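Local coordinates for inactive dihydropteroate synthase 2 (PDB 2VP8), which seems to lack dihydropteroate synthase activity and probably plays no part in folate metabolism, although it probably can bind the inhibitor dapsone, at residues B[95-100]-B[124-129]; B[103-108]-B[134-139]; B[154-159]-B[207-212]. One frame throughout, in Å; residues are numbered along the deposited sequence.

In the fold
All three contacts belong to the helical layer outside the parallel barrel strands, in the TIM-barrel fold of the DHPS family. Interactions 1 and 2 join the same two helices, 98-114 and 127-136: interaction 1 at their starts, interaction 2 further along, with centres 12 Å apart and segments that alternate along the chain. They touch through V129 on L104 and V95 on R103. Interaction 3 comes later in sequence and lies about 19 Å from the first and 17 Å from the second, centre to centre. It carries the packing on from helix 152-159, whose V155 and F159 rest on helix 127-136, to the turn after helix 186-207. Together they link neighbouring parts of the helical layer.

Interaction 1. Residues B[95-100]-B[124-129]; sequences VDVDTE and TWRAQV
V97 and V129 make the nearest backbone approach, their CA atoms 6.7 Å apart, where the loop leading into helix 98-114 draws level with the first turn of helix 127-136. Ahead of that second helix, T124 OG1 accepts a bond of 3.1 Å from R126 N, closing an ST turn, and R126 takes the N-cap position. The two branches of V97 split the work. CG2 lies over one face of the R126 guanidinium, 3.4 Å above its plane and toward the rim. W125 CZ2 lies over the opposite face, which holds the flat group in a sandwich, while R126 CG sits over the centre of the indole. CG1 of V97, placed anti to the backbone N (chi1 178°), reaches instead the amide oxygen OE1 of Q128 at 3.4 Å. These loops follow the carboxyl ends of barrel strands in a TIM barrel, the rim where DHPS enzymes have their active site; the side chain of T124 is about 11 Å from that of H220, a residue probably diagnostic of family members without synthase activity. E100 crosses V129 at about a right angle: OE1 rests 3.4 Å from CG2 of V129, and OE2 3.5 Å from its CG1. E100 OE1 and R126 NH1 stay 4.9 Å apart, too far for a direct ion pair, though their opposite charges may still attract.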
ATOM      1  N   VAL B  95     -18.904 -26.253 -18.235  1.00 44.64           N
ATOM      2  CA  VAL B  95     -18.792 -27.525 -18.972  1.00 44.65           C
ATOM      3  C   VAL B  95     -19.978 -28.460 -18.684  1.00 44.64           C
ATOM      4  O   VAL B  95     -20.592 -28.996 -19.611  1.00 44.51           O
ATOM      5  CB  VAL B  95     -17.397 -28.234 -18.725  1.00 44.73           C
ATOM      6  CG1 VAL B  95     -17.066 -28.383 -17.197  1.00 44.33           C
ATOM      7  CG2 VAL B  95     -17.308 -29.602 -19.481  1.00 44.69           C
ATOM      8  N   ASP B  96     -20.288 -28.634 -17.398  1.00 44.67           N
ATOM      9  CA  ASP B  96     -21.416 -29.446 -16.932  1.00 44.57           C
ATOM     10  C   ASP B  96     -21.892 -28.939 -15.569  1.00 44.53           C
ATOM     11  O   ASP B  96     -21.334 -27.987 -15.016  1.00 44.44           O
ATOM     12  CB  ASP B  96     -21.013 -30.920 -16.794  1.00 44.57           C
ATOM     13  CG  ASP B  96     -20.767 -31.596 -18.130  1.00 44.42           C
ATOM     14  OD1 ASP B  96     -19.623 -32.051 -18.371  1.00 44.26           O
ATOM     15  OD2 ASP B  96     -21.714 -31.674 -18.940  1.00 44.56           O
ATOM     16  N   VAL B  97     -22.929 -29.583 -15.041  1.00 44.48           N
ATOM     17  CA  VAL B  97     -23.371 -29.360 -13.669  1.00 44.43           C
ATOM     18  C   VAL B  97     -23.135 -30.645 -12.885  1.00 44.46           C
ATOM     19  O   VAL B  97     -22.640 -30.613 -11.758  1.00 44.33           O
ATOM     20  CB  VAL B  97     -24.866 -28.964 -13.597  1.00 44.41           C
ATOM     21  CG1 VAL B  97     -25.317 -28.787 -12.152  1.00 44.33           C
ATOM     22  CG2 VAL B  97     -25.118 -27.690 -14.381  1.00 44.48           C
ATOM     23  N   ASP B  98     -23.487 -31.770 -13.510  1.00 44.56           N
ATOM     24  CA  ASP B  98     -23.350 -33.099 -12.916  1.00 44.64           C
ATOM     25  C   ASP B  98     -21.890 -33.392 -12.597  1.00 44.68           C
ATOM     26  O   ASP B  98     -21.562 -33.811 -11.485  1.00 44.62           O
ATOM     27  CB  ASP B  98     -23.889 -34.178 -13.862  1.00 44.61           C
ATOM     28  CG  ASP B  98     -25.162 -33.756 -14.580  1.00 44.84           C
ATOM     29  OD1 ASP B  98     -26.082 -34.596 -14.696  1.00 45.12           O
ATOM     30  OD2 ASP B  98     -25.245 -32.596 -15.041  1.00 44.89           O
ATOM     31  N   THR B  99     -21.021 -33.156 -13.578  1.00 44.74           N
ATOM     32  CA  THR B  99     -19.593 -33.425 -13.431  1.00 44.77           C
ATOM     33  C   THR B  99     -18.931 -32.421 -12.491  1.00 44.73           C
ATOM     34  O   THR B  99     -18.049 -32.787 -11.712  1.00 44.88           O
ATOM     35  CB  THR B  99     -18.849 -33.446 -14.789  1.00 44.83           C
ATOM     36  OG1 THR B  99     -18.742 -32.113 -15.306  1.00 44.84           O
ATOM     37  CG2 THR B  99     -19.565 -34.354 -15.802  1.00 44.68           C
ATOM     38  N   GLU B 100     -19.366 -31.163 -12.560  1.00 44.63           N
ATOM     39  CA  GLU B 100     -18.834 -30.111 -11.689  1.00 44.47           C
ATOM     40  C   GLU B 100     -19.068 -30.423 -10.212  1.00 44.23           C
ATOM     41  O   GLU B 100     -18.222 -30.115  -9.373  1.00 44.45           O
ATOM     42  CB  GLU B 100     -19.420 -28.737 -12.042  1.00 44.54           C
ATOM     43  CG  GLU B 100     -18.527 -27.569 -11.599  1.00 45.13           C
ATOM     44  CD  GLU B 100     -19.268 -26.250 -11.435  1.00 45.73           C
ATOM     45  OE1 GLU B 100     -20.292 -26.026 -12.119  1.00 45.90           O
ATOM     46  OE2 GLU B 100     -18.810 -25.423 -10.616  1.00 45.94           O
ATOM     47  N   THR B 124     -18.898 -20.545  -7.260  1.00 35.74           N
ATOM     48  CA  THR B 124     -19.887 -21.002  -8.234  1.00 35.70           C
ATOM     49  C   THR B 124     -20.989 -19.975  -8.457  1.00 35.81           C
ATOM     50  O   THR B 124     -21.340 -19.219  -7.552  1.00 35.97           O
ATOM     51  CB  THR B 124     -20.518 -22.361  -7.838  1.00 35.60           C
ATOM     52  OG1 THR B 124     -21.436 -22.778  -8.856  1.00 35.72           O
ATOM     53  CG2 THR B 124     -21.256 -22.264  -6.506  1.00 35.37           C
ATOM     54  N   TRP B 125     -21.532 -19.957  -9.668  1.00 35.91           N
ATOM     55  CA  TRP B 125     -22.652 -19.084  -9.994  1.00 35.97           C
ATOM     56  C   TRP B 125     -23.958 -19.869 -10.109  1.00 35.89           C
ATOM     57  O   TRP B 125     -25.036 -19.279 -10.172  1.00 35.75           O
ATOM     58  CB  TRP B 125     -22.371 -18.319 -11.286  1.00 36.16           C
ATOM     59  CG  TRP B 125     -22.120 -19.199 -12.476  1.00 36.42           C
ATOM     60  CD1 TRP B 125     -20.932 -19.765 -12.842  1.00 36.61           C
ATOM     61  CD2 TRP B 125     -23.080 -19.604 -13.464  1.00 36.51           C
ATOM     62  NE1 TRP B 125     -21.093 -20.501 -13.992  1.00 36.59           N
ATOM     63  CE2 TRP B 125     -22.400 -20.419 -14.397  1.00 36.48           C
ATOM     64  CE3 TRP B 125     -24.448 -19.359 -13.652  1.00 36.57           C
ATOM     65  CZ2 TRP B 125     -23.040 -20.991 -15.502  1.00 36.56           C
ATOM     66  CZ3 TRP B 125     -25.087 -19.930 -14.754  1.00 36.67           C
ATOM     67  CH2 TRP B 125     -24.380 -20.738 -15.663  1.00 36.63           C
ATOM     68  N   ARG B 126     -23.843 -21.198 -10.113  1.00 35.96           N
ATOM     69  CA  ARG B 126     -24.987 -22.106 -10.270  1.00 35.96           C
ATOM     70  C   ARG B 126     -25.528 -22.595  -8.927  1.00 35.88           C
ATOM     71  O   ARG B 126     -24.784 -23.132  -8.107  1.00 35.93           O
ATOM     72  CB  ARG B 126     -24.604 -23.308 -11.137  1.00 35.94           C
ATOM     73  CG  ARG B 126     -24.355 -22.992 -12.603  1.00 36.32           C
ATOM     74  CD  ARG B 126     -24.074 -24.263 -13.381  1.00 37.26           C
ATOM     75  NE  ARG B 126     -24.740 -24.259 -14.685  1.00 38.90           N
ATOM     76  CZ  ARG B 126     -24.114 -24.275 -15.859  1.00 39.12           C
ATOM     77  NH1 ARG B 126     -22.784 -24.303 -15.910  1.00 39.35           N
ATOM     78  NH2 ARG B 126     -24.819 -24.269 -16.986  1.00 38.23           N
ATOM     79  N   ALA B 127     -26.829 -22.411  -8.720  1.00 35.96           N
ATOM     80  CA  ALA B 127     -27.501 -22.774  -7.466  1.00 36.10           C
ATOM     81  C   ALA B 127     -27.428 -24.270  -7.131  1.00 36.17           C
ATOM     82  O   ALA B 127     -27.258 -24.640  -5.967  1.00 36.00           O
ATOM     83  CB  ALA B 127     -28.950 -22.307  -7.497  1.00 36.09           C
ATOM     84  N   GLN B 128     -27.568 -25.116  -8.150  1.00 36.34           N
ATOM     85  CA  GLN B 128     -27.453 -26.565  -7.987  1.00 36.63           C
ATOM     86  C   GLN B 128     -26.064 -26.936  -7.458  1.00 36.62           C
ATOM     87  O   GLN B 128     -25.929 -27.797  -6.585  1.00 36.67           O
ATOM     88  CB  GLN B 128     -27.734 -27.292  -9.312  1.00 36.55           C
ATOM     89  CG  GLN B 128     -29.153 -27.121  -9.862  1.00 36.80           C
ATOM     90  CD  GLN B 128     -29.463 -28.072 -11.018  1.00 37.14           C
ATOM     91  OE1 GLN B 128     -28.605 -28.842 -11.454  1.00 38.11           O
ATOM     92  NE2 GLN B 128     -30.699 -28.023 -11.515  1.00 37.37           N
ATOM     93  N   VAL B 129     -25.041 -26.264  -7.986  1.00 36.61           N
ATOM     94  CA  VAL B 129     -23.654 -26.504  -7.592  1.00 36.51           C
ATOM     95  C   VAL B 129     -23.409 -26.049  -6.153  1.00 36.54           C
ATOM     96  O   VAL B 129     -22.774 -26.759  -5.373  1.00 36.66           O
ATOM     97  CB  VAL B 129     -22.662 -25.817  -8.560  1.00 36.48           C
ATOM     98  CG1 VAL B 129     -21.237 -26.155  -8.193  1.00 36.67           C
ATOM     99  CG2 VAL B 129     -22.929 -26.244  -9.989  1.00 36.31           C
TER

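Interaction 2. Residues B[103-108]-B[134-139]; sequences RLVPFI and CAAGAD
I108 and A136 bury equal areas in this contact and carry most of it. The CG2 methyl of I108 comes to 3.5 Å from A136 CB, and I108 CB is 3.8 Å from A136 CB. Because CG1 of I108 stands beside its own backbone N (chi1 -71°), CG2 takes the place anti to that N and is the branch presented to the other helix. It also bears on main chain there: G137 N is 3.7 Å from CG2, and A138 N is 3.8 Å from it. One methyl thus packs on the last turn of helix 127-136 and on the chain as it leaves that turn. The exit is made at G137, whose positive phi of 139° breaks the helical course; a weak bond from G137 N to C134 O belongs to this final turn. V105, one turn before I108, adds the smaller third share. Its CG1 reaches A136 CB at 4.2 Å, so the alanine methyl is bordered by V105 and I108 along the same flank of helix 98-114. With CA atoms only 5.7 Å apart at V105 and A136, the small alanine lets the two backbones come close. Side chain meets side chain through apolar groups alone. Beyond the contact, V105 also touches A132 and I108 touches A133, while L104 turns inward to V84 on strand 81-85 and V122 on strand 119-123. D139 then starts the way into the barrel, paired through its backbone with I120 and G162 and salt-bridged to R112 of helix 98-114.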
ATOM      1  N   ARG B 103     -16.742 -32.958  -8.970  1.00 42.73           N
ATOM      2  CA  ARG B 103     -15.405 -32.382  -8.850  1.00 42.42           C
ATOM      3  C   ARG B 103     -15.232 -31.586  -7.558  1.00 41.87           C
ATOM      4  O   ARG B 103     -14.190 -31.675  -6.918  1.00 41.87           O
ATOM      5  CB  ARG B 103     -15.042 -31.526 -10.076  1.00 42.62           C
ATOM      6  CG  ARG B 103     -14.540 -32.350 -11.268  1.00 43.42           C
ATOM      7  CD  ARG B 103     -13.462 -31.615 -12.077  1.00 44.39           C
ATOM      8  NE  ARG B 103     -13.999 -30.898 -13.237  1.00 44.74           N
ATOM      9  CZ  ARG B 103     -14.158 -31.429 -14.450  1.00 44.99           C
ATOM     10  NH1 ARG B 103     -13.831 -32.697 -14.685  1.00 44.88           N
ATOM     11  NH2 ARG B 103     -14.655 -30.691 -15.436  1.00 44.94           N
ATOM     12  N   LEU B 104     -16.253 -30.824  -7.171  1.00 41.25           N
ATOM     13  CA  LEU B 104     -16.165 -29.971  -5.976  1.00 40.81           C
ATOM     14  C   LEU B 104     -16.447 -30.708  -4.675  1.00 40.21           C
ATOM     15  O   LEU B 104     -15.793 -30.450  -3.661  1.00 40.23           O
ATOM     16  CB  LEU B 104     -17.106 -28.762  -6.078  1.00 40.90           C
ATOM     17  CG  LEU B 104     -16.811 -27.639  -7.072  1.00 41.02           C
ATOM     18  CD1 LEU B 104     -17.933 -26.626  -7.034  1.00 41.51           C
ATOM     19  CD2 LEU B 104     -15.479 -26.959  -6.793  1.00 40.80           C
ATOM     20  N   VAL B 105     -17.430 -31.606  -4.707  1.00 39.49           N
ATOM     21  CA  VAL B 105     -17.924 -32.269  -3.493  1.00 38.93           C
ATOM     22  C   VAL B 105     -16.844 -33.077  -2.750  1.00 38.48           C
ATOM     23  O   VAL B 105     -16.617 -32.834  -1.567  1.00 38.02           O
ATOM     24  CB  VAL B 105     -19.238 -33.084  -3.754  1.00 38.88           C
ATOM     25  CG1 VAL B 105     -19.546 -34.053  -2.613  1.00 38.85           C
ATOM     26  CG2 VAL B 105     -20.405 -32.131  -3.943  1.00 38.67           C
ATOM     27  N   PRO B 106     -16.160 -34.015  -3.441  1.00 38.34           N
ATOM     28  CA  PRO B 106     -15.137 -34.774  -2.722  1.00 38.22           C
ATOM     29  C   PRO B 106     -14.041 -33.860  -2.169  1.00 38.19           C
ATOM     30  O   PRO B 106     -13.501 -34.121  -1.096  1.00 38.31           O
ATOM     31  CB  PRO B 106     -14.567 -35.701  -3.799  1.00 38.15           C
ATOM     32  CG  PRO B 106     -15.623 -35.788  -4.830  1.00 38.23           C
ATOM     33  CD  PRO B 106     -16.253 -34.438  -4.851  1.00 38.36           C
ATOM     34  N   PHE B 107     -13.741 -32.785  -2.893  1.00 37.95           N
ATOM     35  CA  PHE B 107     -12.701 -31.861  -2.489  1.00 37.47           C
ATOM     36  C   PHE B 107     -13.101 -31.053  -1.254  1.00 37.42           C
ATOM     37  O   PHE B 107     -12.300 -30.901  -0.326  1.00 37.23           O
ATOM     38  CB  PHE B 107     -12.321 -30.940  -3.647  1.00 37.30           C
ATOM     39  CG  PHE B 107     -11.117 -30.098  -3.367  1.00 37.32           C
ATOM     40  CD1 PHE B 107      -9.887 -30.691  -3.101  1.00 37.58           C
ATOM     41  CD2 PHE B 107     -11.207 -28.720  -3.360  1.00 36.53           C
ATOM     42  CE1 PHE B 107      -8.773 -29.914  -2.831  1.00 37.80           C
ATOM     43  CE2 PHE B 107     -10.093 -27.940  -3.097  1.00 36.89           C
ATOM     44  CZ  PHE B 107      -8.879 -28.536  -2.831  1.00 36.76           C
ATOM     45  N   ILE B 108     -14.331 -30.537  -1.250  1.00 37.26           N
ATOM     46  CA  ILE B 108     -14.879 -29.871  -0.064  1.00 37.25           C
ATOM     47  C   ILE B 108     -14.972 -30.868   1.089  1.00 37.25           C
ATOM     48  O   ILE B 108     -14.569 -30.561   2.211  1.00 37.22           O
ATOM     49  CB  ILE B 108     -16.252 -29.228  -0.335  1.00 37.25           C
ATOM     50  CG1 ILE B 108     -16.097 -28.000  -1.240  1.00 37.92           C
ATOM     51  CG2 ILE B 108     -16.924 -28.816   0.973  1.00 37.25           C
ATOM     52  CD1 ILE B 108     -17.293 -27.741  -2.145  1.00 38.40           C
ATOM     53  N   CYS B 134     -22.507 -26.703  -0.217  1.00 38.28           N
ATOM     54  CA  CYS B 134     -22.881 -26.392   1.158  1.00 38.40           C
ATOM     55  C   CYS B 134     -23.113 -27.665   1.965  1.00 38.38           C
ATOM     56  O   CYS B 134     -22.713 -27.751   3.128  1.00 38.51           O
ATOM     57  CB  CYS B 134     -24.131 -25.517   1.188  1.00 38.26           C
ATOM     58  SG  CYS B 134     -23.825 -23.831   0.653  1.00 38.84           S
ATOM     59  N   ALA B 135     -23.751 -28.646   1.334  1.00 38.28           N
ATOM     60  CA  ALA B 135     -23.995 -29.942   1.951  1.00 38.33           C
ATOM     61  C   ALA B 135     -22.679 -30.640   2.246  1.00 38.32           C
ATOM     62  O   ALA B 135     -22.537 -31.305   3.273  1.00 38.56           O
ATOM     63  CB  ALA B 135     -24.866 -30.810   1.047  1.00 38.44           C
ATOM     64  N   ALA B 136     -21.716 -30.473   1.343  1.00 38.08           N
ATOM     65  CA  ALA B 136     -20.400 -31.069   1.495  1.00 37.92           C
ATOM     66  C   ALA B 136     -19.616 -30.441   2.648  1.00 37.98           C
ATOM     67  O   ALA B 136     -18.709 -31.079   3.205  1.00 38.32           O
ATOM     68  CB  ALA B 136     -19.624 -30.977   0.191  1.00 37.78           C
ATOM     69  N   GLY B 137     -19.964 -29.202   2.999  1.00 37.72           N
ATOM     70  CA  GLY B 137     -19.352 -28.503   4.125  1.00 37.47           C
ATOM     71  C   GLY B 137     -19.027 -27.030   3.915  1.00 37.45           C
ATOM     72  O   GLY B 137     -18.480 -26.385   4.811  1.00 37.68           O
ATOM     73  N   ALA B 138     -19.353 -26.485   2.742  1.00 37.11           N
ATOM     74  CA  ALA B 138     -19.071 -25.074   2.453  1.00 36.54           C
ATOM     75  C   ALA B 138     -19.907 -24.160   3.341  1.00 36.42           C
ATOM     76  O   ALA B 138     -21.070 -24.446   3.638  1.00 36.69           O
ATOM     77  CB  ALA B 138     -19.301 -24.757   0.986  1.00 36.37           C
ATOM     78  N   ASP B 139     -19.301 -23.061   3.769  1.00 36.15           N
ATOM     79  CA  ASP B 139     -19.926 -22.152   4.716  1.00 35.83           C
ATOM     80  C   ASP B 139     -20.398 -20.884   4.024  1.00 35.36           C
ATOM     81  O   ASP B 139     -21.269 -20.171   4.532  1.00 35.43           O
ATOM     82  CB  ASP B 139     -18.931 -21.796   5.822  1.00 35.85           C
ATOM     83  CG  ASP B 139     -18.205 -23.010   6.361  1.00 37.02           C
ATOM     84  OD1 ASP B 139     -18.862 -23.872   6.981  1.00 39.18           O
ATOM     85  OD2 ASP B 139     -16.978 -23.118   6.155  1.00 38.02           O
TER

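Interaction 3. Residues B[154-159]-B[207-212]; sequences EVAAEF and AGVARE. With EDO (1,2-ethanediol), chain F.
E154 starts the contact by doubling back onto A207. Its CB sets off away from the other segment, but the chain bends at chi2 (88°) and returns the carboxylate, so that OE1 lies 3.7 Å from A207 CB. Two residues on, A156 points its methyl at the buried V209 and meets CG2 at 3.7 Å. With CG1 of V209 turned anti to the backbone N (chi1 -179°), CG2 is the branch left facing the helix. V209 CG2 also lies 3.9 Å from A157 N. A157 lies closest to the opposing backbone: its CA is 4.4 Å from that of V209, and its methyl lies against the next peptide, A157 CB 3.3 Å from G208 O. The A157 CA makes a CA-H...O contact with the same oxygen, bent to 127° at the hydrogen. The small side chains of A156 and A157 are consistent with this close approach of helix to turn. On the other side of the contact the turn is a Schellman motif: G208, with positive phi, ends helix 186-207 and sends the chain off toward strand 214-217. Further on, R211 has left the contact; its NH1 makes a weak hydrogen bond to O2 of a 1,2-ethanediol, probably from the crystallisation liquor, and its NH2 has a weak, long ion pair with E202. The contact therefore sets helix 152-159 against the turn between helix 186-207 and strand 214-217. The helix has a further neighbour in helix 127-136, where V155 rests on A127 and F159 touches K131, C134 and A135.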
ATOM      1  N   GLU B 154     -31.778 -18.159  -1.971  1.00 40.02           N
ATOM      2  CA  GLU B 154     -32.590 -19.226  -1.379  1.00 40.07           C
ATOM      3  C   GLU B 154     -31.710 -20.363  -0.859  1.00 39.82           C
ATOM      4  O   GLU B 154     -31.909 -20.842   0.257  1.00 39.90           O
ATOM      5  CB  GLU B 154     -33.616 -19.771  -2.384  1.00 40.17           C
ATOM      6  CG  GLU B 154     -35.087 -19.598  -1.986  1.00 41.03           C
ATOM      7  CD  GLU B 154     -35.691 -18.269  -2.427  1.00 42.32           C
ATOM      8  OE1 GLU B 154     -35.212 -17.194  -1.922  1.00 43.42           O
ATOM      9  OE2 GLU B 154     -36.669 -18.299  -3.261  1.00 42.52           O
ATOM     10  N   VAL B 155     -30.733 -20.770  -1.667  1.00 39.52           N
ATOM     11  CA  VAL B 155     -29.826 -21.863  -1.317  1.00 39.18           C
ATOM     12  C   VAL B 155     -29.032 -21.547  -0.047  1.00 39.19           C
ATOM     13  O   VAL B 155     -28.989 -22.358   0.880  1.00 39.36           O
ATOM     14  CB  VAL B 155     -28.861 -22.201  -2.479  1.00 39.20           C
ATOM     15  CG1 VAL B 155     -27.935 -23.361  -2.100  1.00 39.28           C
ATOM     16  CG2 VAL B 155     -29.632 -22.527  -3.745  1.00 38.55           C
ATOM     17  N   ALA B 156     -28.415 -20.367  -0.008  1.00 38.96           N
ATOM     18  CA  ALA B 156     -27.665 -19.916   1.163  1.00 38.83           C
ATOM     19  C   ALA B 156     -28.526 -19.922   2.418  1.00 38.83           C
ATOM     20  O   ALA B 156     -28.073 -20.336   3.484  1.00 38.90           O
ATOM     21  CB  ALA B 156     -27.095 -18.527   0.924  1.00 38.85           C
ATOM     22  N   ALA B 157     -29.768 -19.468   2.270  1.00 38.80           N
ATOM     23  CA  ALA B 157     -30.719 -19.374   3.370  1.00 38.86           C
ATOM     24  C   ALA B 157     -31.024 -20.745   3.976  1.00 38.96           C
ATOM     25  O   ALA B 157     -30.932 -20.926   5.190  1.00 38.97           O
ATOM     26  CB  ALA B 157     -31.999 -18.701   2.894  1.00 38.85           C
ATOM     27  N   GLU B 158     -31.376 -21.701   3.118  1.00 39.04           N
ATOM     28  CA  GLU B 158     -31.716 -23.066   3.525  1.00 39.35           C
ATOM     29  C   GLU B 158     -30.575 -23.773   4.270  1.00 39.09           C
ATOM     30  O   GLU B 158     -30.797 -24.434   5.287  1.00 39.06           O
ATOM     31  CB  GLU B 158     -32.141 -23.875   2.294  1.00 39.27           C
ATOM     32  CG  GLU B 158     -32.291 -25.385   2.515  1.00 40.16           C
ATOM     33  CD  GLU B 158     -32.817 -26.112   1.278  1.00 40.32           C
ATOM     34  OE1 GLU B 158     -32.870 -25.428   0.183  1.00 41.69           O
ATOM     35  OE2 GLU B 158     -33.180 -27.364   1.401  1.00 40.80           O
ATOM     36  N   PHE B 159     -29.353 -23.621   3.766  1.00 39.00           N
ATOM     37  CA  PHE B 159     -28.193 -24.284   4.352  1.00 38.75           C
ATOM     38  C   PHE B 159     -27.529 -23.485   5.470  1.00 38.62           C
ATOM     39  O   PHE B 159     -26.590 -23.968   6.102  1.00 38.64           O
ATOM     40  CB  PHE B 159     -27.178 -24.631   3.264  1.00 38.63           C
ATOM     41  CG  PHE B 159     -27.548 -25.842   2.466  1.00 38.67           C
ATOM     42  CD1 PHE B 159     -28.253 -25.716   1.276  1.00 38.65           C
ATOM     43  CD2 PHE B 159     -27.198 -27.118   2.910  1.00 38.62           C
ATOM     44  CE1 PHE B 159     -28.604 -26.842   0.535  1.00 38.76           C
ATOM     45  CE2 PHE B 159     -27.537 -28.248   2.174  1.00 38.30           C
ATOM     46  CZ  PHE B 159     -28.244 -28.108   0.984  1.00 38.56           C
ATOM     47  N   ALA B 207     -34.280 -12.870   1.828  1.00 36.67           N
ATOM     48  CA  ALA B 207     -34.474 -14.260   1.379  1.00 36.63           C
ATOM     49  C   ALA B 207     -34.233 -15.277   2.520  1.00 36.56           C
ATOM     50  O   ALA B 207     -34.640 -16.454   2.425  1.00 36.62           O
ATOM     51  CB  ALA B 207     -33.550 -14.574   0.135  1.00 36.68           C
ATOM     52  N   GLY B 208     -33.566 -14.830   3.586  1.00 36.44           N
ATOM     53  CA  GLY B 208     -33.310 -15.690   4.753  1.00 36.25           C
ATOM     54  C   GLY B 208     -31.838 -15.996   4.984  1.00 36.25           C
ATOM     55  O   GLY B 208     -31.491 -16.960   5.674  1.00 36.33           O
ATOM     56  N   VAL B 209     -30.967 -15.188   4.389  1.00 35.99           N
ATOM     57  CA  VAL B 209     -29.535 -15.309   4.623  1.00 35.61           C
ATOM     58  C   VAL B 209     -29.199 -14.444   5.830  1.00 35.58           C
ATOM     59  O   VAL B 209     -29.581 -13.276   5.880  1.00 35.61           O
ATOM     60  CB  VAL B 209     -28.716 -14.862   3.394  1.00 35.52           C
ATOM     61  CG1 VAL B 209     -27.223 -15.024   3.650  1.00 35.67           C
ATOM     62  CG2 VAL B 209     -29.134 -15.647   2.154  1.00 35.09           C
ATOM     63  N   ALA B 210     -28.512 -15.024   6.811  1.00 35.53           N
ATOM     64  CA  ALA B 210     -28.132 -14.291   8.015  1.00 35.73           C
ATOM     65  C   ALA B 210     -27.365 -13.026   7.634  1.00 36.16           C
ATOM     66  O   ALA B 210     -26.452 -13.064   6.792  1.00 36.11           O
ATOM     67  CB  ALA B 210     -27.303 -15.171   8.935  1.00 35.60           C
ATOM     68  N   ARG B 211     -27.751 -11.905   8.239  1.00 36.48           N
ATOM     69  CA  ARG B 211     -27.162 -10.609   7.903  1.00 36.83           C
ATOM     70  C   ARG B 211     -25.631 -10.616   7.996  1.00 37.01           C
ATOM     71  O   ARG B 211     -24.949 -10.117   7.096  1.00 37.20           O
ATOM     72  CB  ARG B 211     -27.756  -9.502   8.781  1.00 36.78           C
ATOM     73  CG  ARG B 211     -27.248  -8.108   8.452  1.00 37.13           C
ATOM     74  CD  ARG B 211     -28.029  -7.038   9.196  1.00 38.10           C
ATOM     75  NE  ARG B 211     -29.340  -6.801   8.596  1.00 38.60           N
ATOM     76  CZ  ARG B 211     -29.613  -5.827   7.730  1.00 38.76           C
ATOM     77  NH1 ARG B 211     -28.671  -4.973   7.346  1.00 38.75           N
ATOM     78  NH2 ARG B 211     -30.841  -5.707   7.249  1.00 38.65           N
ATOM     79  N   GLU B 212     -25.105 -11.199   9.074  1.00 37.09           N
ATOM     80  CA  GLU B 212     -23.669 -11.168   9.356  1.00 37.22           C
ATOM     81  C   GLU B 212     -22.839 -12.038   8.416  1.00 37.18           C
ATOM     82  O   GLU B 212     -21.626 -11.857   8.313  1.00 37.67           O
ATOM     83  CB  GLU B 212     -23.374 -11.522  10.823  1.00 37.31           C
ATOM     84  CG  GLU B 212     -23.817 -12.917  11.269  1.00 38.01           C
ATOM     85  CD  GLU B 212     -25.296 -12.996  11.623  1.00 38.67           C
ATOM     86  OE1 GLU B 212     -25.972 -11.938  11.652  1.00 38.22           O
ATOM     87  OE2 GLU B 212     -25.779 -14.124  11.878  1.00 39.03           O
TER
HETATM   88  C1  EDO F1311     -25.414  -4.282   9.111  1.00 83.42           C
HETATM   89  O1  EDO F1311     -24.539  -5.208   8.446  1.00 82.78           O
HETATM   90  C2  EDO F1311     -25.745  -3.103   8.197  1.00 83.25           C
HETATM   91  O2  EDO F1311     -26.225  -3.583   6.933  1.00 83.06           O